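Local coordinates for uncharacterized protein (Bacteroides eggerthii, PDB 4FTD) that is of unknown function but has a six-bladed beta-propeller together with an immunoglobulin-like part, and may act in carbohydrate metabolism, at residues N252-G257 and V302-D307; V345-E350 and Y416-D421; L353-A358 and E371-T376; D426-L431 and I442-I447. All blocks are in the same frame, centred on the assembly; numbering follows the deposited sequence. Where two conformers were deposited one is given.

Contact 1: N252-G257 and V302-D307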
loop_
_atom_site.group_PDB
_atom_site.type_symbol
_atom_site.label_atom_id
_atom_site.label_comp_id
_atom_site.label_asym_id
_atom_site.label_seq_id
_atom_site.Cartn_x
_atom_site.Cartn_y
_atom_site.Cartn_z
ATOM N N ASN A 252 13.406 8.463 -6.372
ATOM C CA ASN A 252 12.970 7.396 -7.278
ATOM C C ASN A 252 14.232 6.677 -7.805
ATOM O O ASN A 252 14.816 7.097 -8.755
ATOM C CB ASN A 252 12.194 8.007 -8.449
ATOM C CG ASN A 252 10.885 8.615 -8.012
ATOM O OD1 ASN A 252 9.897 7.895 -7.851
ATOM N ND2 ASN A 252 10.888 9.906 -7.747
ATOM N N ILE A 253 14.690 5.648 -7.120
ATOM C CA ILE A 253 15.915 4.991 -7.490
ATOM C C ILE A 253 15.587 3.506 -7.578
ATOM O O ILE A 253 15.118 2.913 -6.612
ATOM C CB ILE A 253 17.033 5.284 -6.504
ATOM C CG1 ILE A 253 17.279 6.786 -6.373
ATOM C CG2 ILE A 253 18.278 4.505 -6.867
ATOM C CD1 ILE A 253 18.193 7.152 -5.197
ATOM N N ASP A 254 15.851 2.928 -8.736
ATOM C CA ASP A 254 15.504 1.533 -9.038
ATOM C C ASP A 254 16.551 0.559 -8.490
ATOM O O ASP A 254 17.503 0.969 -7.825
ATOM C CB ASP A 254 15.222 1.352 -10.536
ATOM C CG ASP A 254 16.455 1.416 -11.412
ATOM O OD1 ASP A 254 17.614 1.254 -10.961
ATOM O OD2 ASP A 254 16.229 1.643 -12.613
ATOM N N GLU A 255 16.389 -0.728 -8.779
ATOM C CA GLU A 255 17.245 -1.729 -8.167
ATOM C C GLU A 255 18.676 -1.633 -8.670
ATOM O O GLU A 255 19.585 -2.056 -7.968
ATOM C CB GLU A 255 16.669 -3.134 -8.326
ATOM C CG GLU A 255 16.702 -3.663 -9.741
ATOM C CD GLU A 255 15.936 -4.962 -9.887
ATOM O OE1 GLU A 255 15.521 -5.549 -8.854
ATOM O OE2 GLU A 255 15.760 -5.396 -11.045
ATOM N N ASN A 256 18.872 -1.057 -9.858
ATOM C CA ASN A 256 20.208 -0.806 -10.376
ATOM C C ASN A 256 20.791 0.534 -9.923
ATOM O O ASN A 256 21.853 0.899 -10.391
ATOM C CB ASN A 256 20.208 -0.864 -11.889
ATOM C CG ASN A 256 19.558 -2.125 -12.403
ATOM O OD1 ASN A 256 19.866 -3.214 -11.938
ATOM N ND2 ASN A 256 18.623 -1.980 -13.329
ATOM N N GLY A 257 20.113 1.258 -9.029
ATOM C CA GLY A 257 20.624 2.560 -8.558
ATOM C C GLY A 257 20.439 3.709 -9.550
ATOM O O GLY A 257 21.126 4.733 -9.484
ATOM N N VAL A 302 6.437 13.443 -6.180
ATOM C CA VAL A 302 6.434 12.897 -7.540
ATOM C C VAL A 302 7.085 11.495 -7.487
ATOM O O VAL A 302 8.307 11.377 -7.279
ATOM C CB VAL A 302 7.202 13.810 -8.554
ATOM C CG1 VAL A 302 7.198 13.176 -9.954
ATOM C CG2 VAL A 302 6.587 15.221 -8.663
ATOM N N TYR A 303 6.289 10.443 -7.678
ATOM C CA TYR A 303 6.768 9.063 -7.580
ATOM C C TYR A 303 6.416 8.224 -8.807
ATOM O O TYR A 303 5.270 8.215 -9.305
ATOM C CB TYR A 303 6.251 8.349 -6.301
ATOM C CG TYR A 303 6.941 8.799 -5.026
ATOM C CD1 TYR A 303 8.278 8.537 -4.808
ATOM C CD2 TYR A 303 6.253 9.420 -4.030
ATOM C CE1 TYR A 303 8.939 8.968 -3.675
ATOM C CE2 TYR A 303 6.881 9.861 -2.897
ATOM C CZ TYR A 303 8.221 9.618 -2.699
ATOM O OH TYR A 303 8.812 10.061 -1.549
ATOM N N ARG A 304 7.445 7.549 -9.304
ATOM C CA ARG A 304 7.375 6.686 -10.481
ATOM C C ARG A 304 6.374 5.551 -10.311
ATOM O O ARG A 304 6.303 4.953 -9.276
ATOM C CB ARG A 304 8.755 6.101 -10.772
ATOM C CG ARG A 304 8.898 5.450 -12.133
ATOM C CD ARG A 304 10.357 5.148 -12.421
ATOM N NE ARG A 304 10.482 4.413 -13.668
ATOM C CZ ARG A 304 11.584 3.795 -14.101
ATOM N NH1 ARG A 304 12.710 3.797 -13.387
ATOM N NH2 ARG A 304 11.556 3.150 -15.267
ATOM N N VAL A 305 5.582 5.312 -11.336
ATOM C CA VAL A 305 4.644 4.193 -11.370
ATOM C C VAL A 305 5.401 2.967 -11.860
ATOM O O VAL A 305 5.780 2.908 -13.018
ATOM C CB VAL A 305 3.490 4.505 -12.323
ATOM C CG1 VAL A 305 2.566 3.294 -12.501
ATOM C CG2 VAL A 305 2.737 5.688 -11.763
ATOM N N GLY A 306 5.656 2.015 -10.971
ATOM C CA GLY A 306 6.331 0.773 -11.349
ATOM C C GLY A 306 7.677 1.007 -12.001
ATOM O O GLY A 306 8.440 1.862 -11.550
ATOM N N ASP A 307 7.956 0.286 -13.094
ATOM C CA ASP A 307 9.179 0.502 -13.843
ATOM C C ASP A 307 8.799 1.168 -15.174
ATOM O O ASP A 307 9.467 0.959 -16.161
ATOM C CB ASP A 307 9.947 -0.827 -14.038
HETATM O O HOH W 1 13.937 4.926 -11.283
#
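Asn-252, at the end of strand 250-253, spans the gap to strand 300-304 with its side-chain amide, in place of any direct pairing of the two backbones. Its OD1 accepts from Arg-304 N at 2.9 Å, nearly straight at the hydrogen (175°), although the donor stands above the carbonyl plane. Its ND2 donates a hydrogen bond to Val-302 O at 3.0 Å, close to the amide plane. With CG anti to the carbonyl carbon (chi1 -67°), OD1 is brought to the edge of the Tyr-303 ring, 3.5 Å from its CD1. Were Asn-252 cut back to an alanine, Arg-304 N and Val-302 O would probably lose these cross-strand partners. Asn-252 O adds a weak link, a long bond from a water that accepts from Arg-304 NH1 at 2.7 Å. Asp-254 then opens a type I turn to Gly-257, its OD1 bound to Asn-258 N. Asp-254 OD2 stays 4.2 Å from Arg-304 NH1, longer than a salt bridge, while Arg-304 NE binds Thr-308 O. The chemistry implies that the first strands of successive blades are joined here by an amide that both donates and accepts, beside a Val-302 N to Ser-250 OG bond, with charge attraction a longer-range addition.

Contact 2: V345-E350 and Y416-D421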
loop_
_atom_site.group_PDB
_atom_site.type_symbol
_atom_site.label_atom_id
_atom_site.label_comp_id
_atom_site.label_asym_id
_atom_site.label_seq_id
_atom_site.Cartn_x
_atom_site.Cartn_y
_atom_site.Cartn_z
ATOM N N VAL A 345 1.311 0.291 -5.627
ATOM C CA VAL A 345 1.735 -1.006 -5.114
ATOM C C VAL A 345 0.991 -2.111 -5.840
ATOM O O VAL A 345 -0.239 -2.082 -5.857
ATOM C CB VAL A 345 1.332 -1.128 -3.609
ATOM C CG1 VAL A 345 1.779 -2.451 -3.019
ATOM C CG2 VAL A 345 1.925 0.011 -2.817
ATOM N N THR A 346 1.719 -3.056 -6.456
ATOM C CA THR A 346 1.113 -4.242 -7.057
ATOM C C THR A 346 1.337 -5.410 -6.109
ATOM O O THR A 346 2.462 -5.687 -5.727
ATOM C CB THR A 346 1.693 -4.579 -8.436
ATOM O OG1 THR A 346 1.458 -3.472 -9.306
ATOM C CG2 THR A 346 1.016 -5.858 -9.028
ATOM N N PHE A 347 0.256 -6.109 -5.756
ATOM C CA PHE A 347 0.308 -7.167 -4.761
ATOM C C PHE A 347 -0.752 -8.231 -5.013
ATOM O O PHE A 347 -1.951 -7.914 -5.029
ATOM C CB PHE A 347 0.111 -6.579 -3.365
ATOM C CG PHE A 347 0.154 -7.597 -2.264
ATOM C CD1 PHE A 347 1.370 -8.091 -1.811
ATOM C CD2 PHE A 347 -1.025 -8.055 -1.662
ATOM C CE1 PHE A 347 1.419 -9.041 -0.786
ATOM C CE2 PHE A 347 -0.983 -9.019 -0.651
ATOM C CZ PHE A 347 0.241 -9.506 -0.207
ATOM N N ASN A 348 -0.298 -9.479 -5.193
ATOM C CA ASN A 348 -1.172 -10.644 -5.381
ATOM C C ASN A 348 -2.284 -10.356 -6.401
ATOM O O ASN A 348 -3.495 -10.560 -6.143
ATOM C CB ASN A 348 -1.730 -11.092 -4.005
ATOM C CG ASN A 348 -2.394 -12.465 -4.036
ATOM O OD1 ASN A 348 -1.985 -13.351 -4.781
ATOM N ND2 ASN A 348 -3.428 -12.648 -3.200
ATOM N N GLU A 349 -1.844 -9.834 -7.547
ATOM C CA GLU A 349 -2.703 -9.539 -8.700
ATOM C C GLU A 349 -3.688 -8.379 -8.530
ATOM O O GLU A 349 -4.560 -8.184 -9.364
ATOM C CB GLU A 349 -3.390 -10.796 -9.201
ATOM C CG GLU A 349 -2.374 -11.897 -9.500
ATOM C CD GLU A 349 -3.017 -13.179 -9.945
ATOM O OE1 GLU A 349 -3.840 -13.126 -10.884
ATOM O OE2 GLU A 349 -2.701 -14.233 -9.352
ATOM N N GLU A 350 -3.506 -7.573 -7.498
ATOM C CA GLU A 350 -4.251 -6.318 -7.356
ATOM C C GLU A 350 -3.289 -5.152 -7.371
ATOM O O GLU A 350 -2.100 -5.349 -7.242
ATOM C CB GLU A 350 -5.121 -6.338 -6.105
ATOM C CG GLU A 350 -6.336 -7.252 -6.285
ATOM C CD GLU A 350 -7.460 -6.963 -5.304
ATOM O OE1 GLU A 350 -7.253 -6.390 -4.205
ATOM O OE2 GLU A 350 -8.582 -7.319 -5.659
ATOM N N TYR A 416 6.533 0.910 1.340
ATOM C CA TYR A 416 5.954 -0.417 1.499
ATOM C C TYR A 416 6.990 -1.464 1.265
ATOM O O TYR A 416 8.020 -1.179 0.661
ATOM C CB TYR A 416 4.777 -0.605 0.526
ATOM C CG TYR A 416 5.182 -0.639 -0.924
ATOM C CD1 TYR A 416 5.284 0.539 -1.675
ATOM C CD2 TYR A 416 5.445 -1.857 -1.567
ATOM C CE1 TYR A 416 5.663 0.495 -3.009
ATOM C CE2 TYR A 416 5.823 -1.901 -2.898
ATOM C CZ TYR A 416 5.919 -0.722 -3.601
ATOM O OH TYR A 416 6.280 -0.777 -4.880
ATOM N N TYR A 417 6.670 -2.676 1.703
ATOM C CA TYR A 417 7.495 -3.856 1.545
ATOM C C TYR A 417 6.582 -5.082 1.371
ATOM O O TYR A 417 5.593 -5.242 2.099
ATOM C CB TYR A 417 8.366 -4.047 2.783
ATOM C CG TYR A 417 9.110 -5.351 2.802
ATOM C CD1 TYR A 417 10.227 -5.529 2.002
ATOM C CD2 TYR A 417 8.712 -6.399 3.651
ATOM C CE1 TYR A 417 10.922 -6.730 2.015
ATOM C CE2 TYR A 417 9.411 -7.609 3.676
ATOM C CZ TYR A 417 10.506 -7.758 2.852
ATOM O OH TYR A 417 11.210 -8.923 2.863
ATOM N N ILE A 418 6.914 -5.918 0.402
ATOM C CA ILE A 418 6.192 -7.159 0.112
ATOM C C ILE A 418 7.024 -8.348 0.536
ATOM O O ILE A 418 8.134 -8.512 0.084
ATOM C CB ILE A 418 5.847 -7.255 -1.390
ATOM C CG1 ILE A 418 4.832 -6.133 -1.712
ATOM C CG2 ILE A 418 5.290 -8.660 -1.730
ATOM C CD1 ILE A 418 4.441 -5.963 -3.163
ATOM N N GLU A 419 6.486 -9.175 1.417
ATOM C CA GLU A 419 7.131 -10.419 1.811
ATOM C C GLU A 419 6.633 -11.540 0.886
ATOM O O GLU A 419 5.420 -11.684 0.670
ATOM C CB GLU A 419 6.793 -10.702 3.291
ATOM C CG GLU A 419 7.614 -11.795 3.976
ATOM C CD GLU A 419 7.304 -11.883 5.472
ATOM O OE1 GLU A 419 7.675 -10.946 6.217
ATOM O OE2 GLU A 419 6.681 -12.882 5.896
ATOM N N LYS A 420 7.558 -12.322 0.323
ATOM C CA LYS A 420 7.207 -13.481 -0.515
ATOM C C LYS A 420 7.366 -14.790 0.279
ATOM O O LYS A 420 8.122 -14.833 1.241
ATOM C CB LYS A 420 8.056 -13.482 -1.789
ATOM C CG LYS A 420 7.714 -12.355 -2.768
ATOM C CD LYS A 420 8.599 -12.392 -4.013
ATOM C CE LYS A 420 8.007 -11.612 -5.185
ATOM N NZ LYS A 420 6.873 -12.326 -5.851
ATOM N N ASP A 421 6.635 -15.843 -0.097
ATOM C CA ASP A 421 6.790 -17.149 0.557
ATOM C C ASP A 421 7.977 -17.918 -0.048
ATOM O O ASP A 421 8.657 -17.416 -0.951
ATOM C CB ASP A 421 5.479 -17.964 0.517
ATOM C CG ASP A 421 5.010 -18.294 -0.898
ATOM O OD1 ASP A 421 5.805 -18.270 -1.871
ATOM O OD2 ASP A 421 3.807 -18.576 -1.034
HETATM O O HOH W 2 4.531 -2.867 -6.382
#
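Val-345 and Tyr-416 make the closely fitted end of this contact: CG2 of Val-345 lies over one face of the Tyr-416 ring, 3.7 Å from the centroid and 17° off the normal, a CH-pi contact. The ring is brought beneath the methyl because CG of Tyr-416 sits between its backbone N and carbonyl carbon (chi1 67°). Next along, Ile-418 reaches across with two branches. Its CD1 comes within 3.3 Å of Thr-346 O, and its CG2 meets the edge of the Phe-347 ring in plane, 4.0 Å from CD1 of Phe-347. Leu-429 of strand 426-435 packs on both Val-345 and Phe-347, so the apolar patch continues into the next strand. The Thr-346 side is looser: a water accepts from Thr-346 N at 2.8 Å and also bonds Tyr-416 OH at 3.1 Å, and Thr-346 is exposed. Past Phe-347 the chains part; a type I' turn carries Phe-347 into Glu-350, and Lys-420 pairs with Asp-426. No direct hydrogen bond joins segments 345-350 and 416-421, whose strand axes stay 9.0 Å apart at closest and 16° from parallel. Nearly parallel inner strands, here joined by side-chain packing and a water, are what adjacent beta-propeller blades present around the central axis.

Contact 3: L353-A358 and E371-T376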
loop_
_atom_site.group_PDB
_atom_site.type_symbol
_atom_site.label_atom_id
_atom_site.label_comp_id
_atom_site.label_asym_id
_atom_site.label_seq_id
_atom_site.Cartn_x
_atom_site.Cartn_y
_atom_site.Cartn_z
ATOM N N LEU A 353 -3.161 2.263 -4.547
ATOM C CA LEU A 353 -2.507 3.553 -4.360
ATOM C C LEU A 353 -2.385 3.757 -2.850
ATOM O O LEU A 353 -3.383 3.719 -2.132
ATOM C CB LEU A 353 -3.312 4.706 -4.967
ATOM C CG LEU A 353 -2.656 6.097 -4.859
ATOM C CD1 LEU A 353 -1.340 6.111 -5.624
ATOM C CD2 LEU A 353 -3.585 7.214 -5.328
ATOM N N LEU A 354 -1.142 3.918 -2.396
ATOM C CA LEU A 354 -0.778 4.202 -1.007
ATOM C C LEU A 354 -0.496 5.708 -0.949
ATOM O O LEU A 354 0.285 6.230 -1.773
ATOM C CB LEU A 354 0.454 3.399 -0.599
ATOM C CG LEU A 354 1.095 3.711 0.761
ATOM C CD1 LEU A 354 0.131 3.498 1.920
ATOM C CD2 LEU A 354 2.379 2.874 0.904
ATOM N N VAL A 355 -1.174 6.407 -0.048
ATOM C CA VAL A 355 -0.931 7.840 0.150
ATOM C C VAL A 355 -0.918 8.130 1.624
ATOM O O VAL A 355 -1.338 7.280 2.433
ATOM C CB VAL A 355 -1.983 8.736 -0.537
ATOM C CG1 VAL A 355 -1.997 8.528 -2.040
ATOM C CG2 VAL A 355 -3.368 8.545 0.072
ATOM N N CYS A 356 -0.365 9.292 2.001
ATOM C CA CYS A 356 -0.579 9.802 3.361
ATOM C C CYS A 356 -1.195 11.164 3.255
ATOM O O CYS A 356 -0.678 12.021 2.510
ATOM C CB CYS A 356 0.725 9.862 4.179
ATOM S SG CYS A 356 0.471 10.255 5.921
ATOM N N THR A 357 -2.289 11.416 3.976
ATOM C CA THR A 357 -2.883 12.760 3.898
ATOM C C THR A 357 -2.081 13.664 4.877
ATOM O O THR A 357 -1.778 13.243 5.980
ATOM C CB THR A 357 -4.397 12.758 4.151
ATOM O OG1 THR A 357 -4.576 12.214 5.442
ATOM C CG2 THR A 357 -5.193 11.913 3.043
ATOM N N ALA A 358 -1.743 14.884 4.456
ATOM C CA ALA A 358 -0.755 15.736 5.159
ATOM C C ALA A 358 -1.294 16.568 6.314
ATOM O O ALA A 358 -0.762 16.536 7.446
ATOM C CB ALA A 358 -0.048 16.635 4.145
ATOM N N GLU A 371 -3.701 6.115 3.768
ATOM C CA GLU A 371 -4.885 5.676 3.026
ATOM C C GLU A 371 -4.474 4.819 1.846
ATOM O O GLU A 371 -3.455 5.075 1.218
ATOM C CB GLU A 371 -5.700 6.899 2.578
ATOM C CG GLU A 371 -6.405 7.538 3.765
ATOM C CD GLU A 371 -7.187 8.789 3.451
ATOM O OE1 GLU A 371 -7.171 9.261 2.296
ATOM O OE2 GLU A 371 -7.818 9.309 4.390
ATOM N N VAL A 372 -5.263 3.783 1.584
ATOM C CA VAL A 372 -5.067 2.893 0.465
ATOM C C VAL A 372 -6.324 2.934 -0.398
ATOM O O VAL A 372 -7.448 2.793 0.114
ATOM C CB VAL A 372 -4.810 1.452 0.941
ATOM C CG1 VAL A 372 -4.519 0.558 -0.247
ATOM C CG2 VAL A 372 -3.658 1.433 1.930
ATOM N N TYR A 373 -6.125 3.131 -1.701
ATOM C CA TYR A 373 -7.197 3.158 -2.669
ATOM C C TYR A 373 -7.041 1.981 -3.596
ATOM O O TYR A 373 -5.921 1.591 -3.935
ATOM C CB TYR A 373 -7.176 4.449 -3.461
ATOM C CG TYR A 373 -7.560 5.621 -2.642
ATOM C CD1 TYR A 373 -8.904 6.004 -2.533
ATOM C CD2 TYR A 373 -6.602 6.335 -1.935
ATOM C CE1 TYR A 373 -9.273 7.075 -1.767
ATOM C CE2 TYR A 373 -6.953 7.420 -1.175
ATOM C CZ TYR A 373 -8.279 7.789 -1.094
ATOM O OH TYR A 373 -8.604 8.856 -0.326
ATOM N N ASP A 374 -8.159 1.410 -4.006
ATOM C CA ASP A 374 -8.139 0.256 -4.921
ATOM C C ASP A 374 -8.075 0.718 -6.374
ATOM O O ASP A 374 -9.010 1.351 -6.859
ATOM C CB ASP A 374 -9.374 -0.609 -4.719
ATOM C CG ASP A 374 -9.247 -1.991 -5.356
ATOM O OD1 ASP A 374 -8.377 -2.239 -6.219
ATOM O OD2 ASP A 374 -10.035 -2.854 -4.955
ATOM N N LEU A 375 -6.977 0.395 -7.062
ATOM C CA LEU A 375 -6.819 0.728 -8.499
ATOM C C LEU A 375 -6.648 -0.532 -9.369
ATOM O O LEU A 375 -6.003 -0.494 -10.424
ATOM C CB LEU A 375 -5.650 1.714 -8.676
ATOM C CG LEU A 375 -5.778 3.102 -8.059
ATOM C CD1 LEU A 375 -4.536 3.930 -8.437
ATOM C CD2 LEU A 375 -7.050 3.799 -8.520
ATOM N N THR A 376 -7.274 -1.638 -8.944
ATOM C CA THR A 376 -7.131 -2.921 -9.628
ATOM C C THR A 376 -7.693 -2.919 -11.048
ATOM O O THR A 376 -6.971 -3.287 -11.959
ATOM C CB THR A 376 -7.768 -4.058 -8.807
ATOM O OG1 THR A 376 -7.066 -4.142 -7.570
ATOM C CG2 THR A 376 -7.710 -5.421 -9.546
#
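The Tyr-373 ring meets Val-355 edge-on: CG2 of the valine lies in the ring plane, 4.0 Å from CE2, and Leu-353 O also sits near that plane at the edge. The other flat group is the carboxylate of Glu-371; the Thr-357 and Glu-371 side chains cross at about a right angle, bringing CG2 of Thr-357 to 3.4 Å from OE1 of Glu-371. This buried acid has partners for its other oxygen: OE2 accepts from Gln-399 and bonds Ser-367. Thr-357 OG1 shares Ser-367 with the glutamate and also accepts from Ala-369 N, which leaves the threonine methyl turned to the glutamate: CG2 is anti to the carbonyl carbon, with OG1 at chi1 59°. Under these side chains runs an antiparallel ladder whose segment axes approach to 4.8 Å. Leu-353 pairs with Tyr-373 and Val-355 with Glu-371 as hydrogen-bonded pairs; the shortest bond is Tyr-373 N to Leu-353 O, 2.8 Å. Between them Leu-354 and Val-372 form the non-hydrogen-bonded pair, their side chains on the reverse face, CD1 of Leu-354 4.3 Å from CG2 of Val-372. Leu-375 CD1 closes the end against Leu-353 CB at 3.8 Å. This hairpin forms the middle of a propeller blade: Leu-375 packs against helix 381-390, Leu-354 and Cys-356 rest on strand 412-420, and strands 342-347 and 398-401 flank the pair.

Contact 4: D426-L431 and I442-I447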
loop_
_atom_site.group_PDB
_atom_site.type_symbol
_atom_site.label_atom_id
_atom_site.label_comp_id
_atom_site.label_asym_id
_atom_site.label_seq_id
_atom_site.Cartn_x
_atom_site.Cartn_y
_atom_site.Cartn_z
ATOM N N ASP A 426 3.707 -13.744 -3.594
ATOM C CA ASP A 426 3.428 -12.701 -2.602
ATOM C C ASP A 426 2.657 -13.317 -1.433
ATOM O O ASP A 426 1.754 -14.131 -1.658
ATOM C CB ASP A 426 2.594 -11.584 -3.200
ATOM C CG ASP A 426 3.323 -10.794 -4.260
ATOM O OD1 ASP A 426 4.565 -10.882 -4.363
ATOM O OD2 ASP A 426 2.630 -10.044 -4.965
ATOM N N ALA A 427 3.040 -12.938 -0.207
ATOM C CA ALA A 427 2.443 -13.480 1.027
ATOM C C ALA A 427 1.956 -12.398 1.993
ATOM O O ALA A 427 0.877 -12.532 2.558
ATOM C CB ALA A 427 3.431 -14.388 1.735
ATOM N N LYS A 428 2.736 -11.330 2.174
ATOM C CA LYS A 428 2.406 -10.285 3.140
ATOM C C LYS A 428 2.687 -8.902 2.542
ATOM O O LYS A 428 3.761 -8.679 1.999
ATOM C CB LYS A 428 3.230 -10.523 4.418
ATOM C CG LYS A 428 2.662 -9.928 5.696
ATOM C CD LYS A 428 3.384 -10.464 6.938
ATOM C CE LYS A 428 4.727 -9.789 7.190
ATOM N NZ LYS A 428 5.340 -10.249 8.472
ATOM N N LEU A 429 1.723 -7.982 2.655
ATOM C CA LEU A 429 1.849 -6.602 2.204
ATOM C C LEU A 429 2.016 -5.725 3.442
ATOM O O LEU A 429 1.111 -5.662 4.290
ATOM C CB LEU A 429 0.599 -6.141 1.433
ATOM C CG LEU A 429 0.527 -4.663 1.011
ATOM C CD1 LEU A 429 1.692 -4.354 0.092
ATOM C CD2 LEU A 429 -0.814 -4.327 0.359
ATOM N N CYS A 430 3.131 -5.013 3.505
ATOM C CA CYS A 430 3.488 -4.170 4.651
ATOM C C CYS A 430 3.536 -2.724 4.195
ATOM O O CYS A 430 4.258 -2.410 3.265
ATOM C CB CYS A 430 4.815 -4.616 5.219
ATOM S SG CYS A 430 4.962 -6.391 5.492
ATOM N N LEU A 431 2.698 -1.877 4.795
ATOM C CA LEU A 431 2.537 -0.481 4.419
ATOM C C LEU A 431 3.017 0.394 5.572
ATOM O O LEU A 431 2.825 0.061 6.736
ATOM C CB LEU A 431 1.068 -0.174 4.078
ATOM C CG LEU A 431 0.420 -1.094 3.028
ATOM C CD1 LEU A 431 -1.018 -0.631 2.828
ATOM C CD2 LEU A 431 1.165 -1.104 1.682
ATOM N N ILE A 442 3.343 1.049 10.856
ATOM C CA ILE A 442 3.527 -0.040 9.934
ATOM C C ILE A 442 2.263 -0.917 10.027
ATOM O O ILE A 442 1.912 -1.360 11.116
ATOM C CB ILE A 442 4.739 -0.885 10.292
ATOM C CG1 ILE A 442 6.022 -0.030 10.249
ATOM C CG2 ILE A 442 4.809 -2.104 9.342
ATOM C CD1 ILE A 442 7.197 -0.662 10.982
ATOM N N CYS A 443 1.583 -1.138 8.895
ATOM C CA CYS A 443 0.375 -1.963 8.827
ATOM C C CYS A 443 0.629 -3.116 7.880
ATOM O O CYS A 443 0.961 -2.879 6.706
ATOM C CB CYS A 443 -0.781 -1.148 8.286
ATOM S SG CYS A 443 -1.089 0.324 9.241
ATOM N N GLU A 444 0.499 -4.341 8.378
ATOM C CA GLU A 444 0.781 -5.556 7.606
ATOM C C GLU A 444 -0.518 -6.314 7.364
ATOM O O GLU A 444 -1.371 -6.423 8.261
ATOM C CB GLU A 444 1.762 -6.455 8.360
ATOM C CG GLU A 444 3.049 -5.756 8.791
ATOM C CD GLU A 444 4.154 -6.714 9.226
ATOM O OE1 GLU A 444 3.843 -7.842 9.660
ATOM O OE2 GLU A 444 5.343 -6.347 9.135
ATOM N N PHE A 445 -0.631 -6.882 6.169
ATOM C CA PHE A 445 -1.827 -7.602 5.739
ATOM C C PHE A 445 -1.470 -8.899 5.029
ATOM O O PHE A 445 -0.538 -8.929 4.231
ATOM C CB PHE A 445 -2.625 -6.767 4.746
ATOM C CG PHE A 445 -2.981 -5.393 5.245
ATOM C CD1 PHE A 445 -2.118 -4.313 5.022
ATOM C CD2 PHE A 445 -4.161 -5.163 5.911
ATOM C CE1 PHE A 445 -2.440 -3.054 5.466
ATOM C CE2 PHE A 445 -4.489 -3.898 6.342
ATOM C CZ PHE A 445 -3.624 -2.842 6.120
ATOM N N PRO A 446 -2.231 -9.960 5.278
ATOM C CA PRO A 446 -2.015 -11.207 4.542
ATOM C C PRO A 446 -2.692 -11.183 3.157
ATOM O O PRO A 446 -3.488 -10.293 2.884
ATOM C CB PRO A 446 -2.704 -12.245 5.436
ATOM C CG PRO A 446 -3.825 -11.488 6.075
ATOM C CD PRO A 446 -3.302 -10.089 6.287
ATOM N N ILE A 447 -2.359 -12.132 2.287
ATOM C CA ILE A 447 -3.139 -12.331 1.063
ATOM C C ILE A 447 -4.556 -12.799 1.487
ATOM O O ILE A 447 -4.725 -13.428 2.526
ATOM C CB ILE A 447 -2.495 -13.321 0.031
ATOM C CG1 ILE A 447 -2.333 -14.754 0.582
ATOM C CG2 ILE A 447 -1.156 -12.771 -0.491
ATOM C CD1 ILE A 447 -2.229 -15.839 -0.491
HETATM O O HOH W 3 7.366 -8.018 7.792
#
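Leu-429 with Phe-445 and Leu-431 with Cys-443 are the hydrogen-bonded pairs of a beta hairpin, the two middle strands of a propeller blade whose outer strand, 120-125, comes from much earlier in the chain. The backbone bonds are short and regular here, as in Leu-431 N to Cys-443 O, 2.8 Å. Toward Asp-426 the ladder weakens: Ile-447 N reaches Ala-427 O at 3.3 Å with an angle of only 139° at the hydrogen, beside a classic bulge in which Ala-427 and Lys-428 both face Glu-419. Apolar contacts fill the face bearing Leu-429, Leu-431 and Phe-445. Leu-431 CD1 touches Phe-445 CE1 at 3.9 Å, the side chains crossing at about a right angle, and Tyr-398 and Phe-116 meet the Phe-445 ring edge-to-face. Charge occupies the reverse face, where Lys-428 is modelled in two conformers; in one of them its chain bends at chi3 (79°) and turns NZ back to a salt bridge with Glu-444 OE1, 3.1 Å away and above the carboxylate plane, so the pairing may be partial. Shortening Glu-444 to an alanine is likely to deprive Lys-428 of this at least partial mate and open a gap beside Cys-430, whose SG lies 3.7 Å from OE2 of the glutamate. The same carboxylate is tied to solvent: a water donates to Glu-444 OE2 at 2.9 Å and, in that lysine conformer, accepts a weak bond from Lys-428 NZ.

Overall arrangement
Along the chain contact 1 comes first, then contact 2 opens, contact 3 falls between its two segments, and contact 4 follows. Contacts 1 and 2, centres about 16 Å apart, each join the first strands of successive blades, whereas contacts 3 and 4 lie within single blades. Strands 342-347 and 350-357 are neighbours in one sheet, shared by contacts 2 and 3; strands 412-420 and 426-435 are neighbours in another, linking contacts 2 and 4, only about 7 Å apart between centres. Contacts 3 and 4 touch through Val-372 and Leu-431. Contact 1 touches none of the others. Together they sample both the hairpins that build blades and the links between successive inner strands of the propeller.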